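Local structure of SnoaL-like domain-containing protein (3G8Z) at residues I30-Q34 against T35-A39. The protein is of unknown function but has a cystatin-like fold of the SnoaL-like type, a family that includes polyketide cyclases. Sequence-based numbering, arbitrary orientation.
Sequences ITAIQ and TGDHA
T35 N bonds back to T31 O (2.9 Å), D37 N to A32 O (2.8 Å) and G36 N to I33 O (3.2 Å), the last from above the plane of that carbonyl rather than along a lone pair, as helix 22-35 breaks off at G36. T31 O also takes the hydroxyl OG1 of T35 at 2.8 Å, the two donors arriving from opposite faces of the carbonyl plane. Threonine suits this place because its short branch carries a hydroxyl able to reach one turn back, and a chi1 of 57° directs it there. The bonds from D37 N and G36 N bridge the last turn as a Schellman motif, with G36 at positive phi (64°), a conformation that glycine adopts without side-chain strain. The chain then enters helix 38-44 with D37 as N-cap, its chi1 of 179° placing the short carboxylate where it caps a backbone N of the new helix and bonds T40 OG1. Its CB packs 3.9 Å from A32 CB, a methyl small enough to let the turn lie close. A32 also touches T40 and L41, while I33 packs on L41 and on I86 of strand 85-95, whose O accepts NE2 of the extended Q34 side chain.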
loop_
_atom_site.group_PDB
_atom_site.type_symbol
_atom_site.label_atom_id
_atom_site.label_comp_id
_atom_site.label_asym_id
_atom_site.label_seq_id
_atom_site.Cartn_x
_atom_site.Cartn_y
_atom_site.Cartn_z
ATOM N N ILE A 30 9.067 6.935 9.928
ATOM C CA ILE A 30 10.125 6.077 9.399
ATOM C C ILE A 30 11.499 6.472 9.943
ATOM O O ILE A 30 12.269 5.614 10.362
ATOM C CB ILE A 30 10.155 6.070 7.860
ATOM C CG1 ILE A 30 8.844 5.496 7.297
ATOM C CG2 ILE A 30 11.370 5.270 7.334
ATOM C CD1 ILE A 30 8.657 3.993 7.538
ATOM N N THR A 31 11.815 7.756 9.973
ATOM C CA THR A 31 13.090 8.174 10.536
ATOM C C THR A 31 13.225 7.705 11.996
ATOM O O THR A 31 14.298 7.268 12.435
ATOM C CB THR A 31 13.225 9.678 10.460
ATOM O OG1 THR A 31 13.276 10.052 9.083
ATOM C CG2 THR A 31 14.473 10.177 11.205
ATOM N N ALA A 32 12.134 7.777 12.741
ATOM C CA ALA A 32 12.181 7.433 14.161
ATOM C C ALA A 32 12.383 5.927 14.354
ATOM O O ALA A 32 13.176 5.490 15.205
ATOM C CB ALA A 32 10.928 7.943 14.877
ATOM N N ILE A 33 11.712 5.130 13.544
ATOM C CA ILE A 33 11.971 3.677 13.529
ATOM C C ILE A 33 13.438 3.432 13.193
ATOM O O ILE A 33 14.140 2.714 13.909
ATOM C CB ILE A 33 11.067 2.957 12.531
ATOM C CG1 ILE A 33 9.631 2.944 13.052
ATOM C CG2 ILE A 33 11.527 1.520 12.280
ATOM C CD1 ILE A 33 8.681 2.533 12.018
ATOM N N GLN A 34 13.928 4.082 12.146
ATOM C CA GLN A 34 15.287 3.832 11.693
ATOM C C GLN A 34 16.349 4.232 12.702
ATOM O O GLN A 34 17.398 3.583 12.797
ATOM C CB GLN A 34 15.547 4.520 10.369
ATOM C CG GLN A 34 14.792 3.862 9.221
ATOM C CD GLN A 34 15.125 4.482 7.899
ATOM O OE1 GLN A 34 15.196 5.704 7.780
ATOM N NE2 GLN A 34 15.313 3.643 6.877
ATOM N N THR A 35 16.083 5.287 13.468
ATOM C CA THR A 35 17.076 5.775 14.414
ATOM C C THR A 35 16.776 5.353 15.837
ATOM O O THR A 35 17.471 5.769 16.753
ATOM C CB THR A 35 17.177 7.305 14.363
ATOM O OG1 THR A 35 15.882 7.854 14.628
ATOM C CG2 THR A 35 17.684 7.761 12.982
ATOM N N GLY A 36 15.746 4.544 16.029
ATOM C CA GLY A 36 15.346 4.094 17.357
ATOM C C GLY A 36 14.863 5.178 18.299
ATOM O O GLY A 36 15.073 5.096 19.506
ATOM N N ASP A 37 14.199 6.190 17.754
ATOM C CA ASP A 37 13.705 7.306 18.542
ATOM C C ASP A 37 12.338 6.947 19.120
ATOM O O ASP A 37 11.297 7.248 18.534
ATOM C CB ASP A 37 13.603 8.565 17.667
ATOM C CG ASP A 37 13.066 9.779 18.425
ATOM O OD1 ASP A 37 12.906 9.687 19.658
ATOM O OD2 ASP A 37 12.796 10.817 17.768
ATOM N N HIS A 38 12.341 6.315 20.287
ATOM C CA HIS A 38 11.089 5.894 20.906
ATOM C C HIS A 38 10.236 7.060 21.344
ATOM O O HIS A 38 9.014 6.948 21.357
ATOM C CB HIS A 38 11.342 4.929 22.065
ATOM C CG HIS A 38 12.026 3.671 21.640
ATOM N ND1 HIS A 38 12.607 2.794 22.535
ATOM C CD2 HIS A 38 12.260 3.160 20.409
ATOM C CE1 HIS A 38 13.157 1.793 21.873
ATOM N NE2 HIS A 38 12.964 1.992 20.582
ATOM N N ALA A 39 10.867 8.178 21.690
ATOM C CA ALA A 39 10.143 9.385 22.082
ATOM C C ALA A 39 9.239 9.863 20.961
ATOM O O ALA A 39 8.104 10.243 21.190
ATOM C CB ALA A 39 11.107 10.484 22.465
#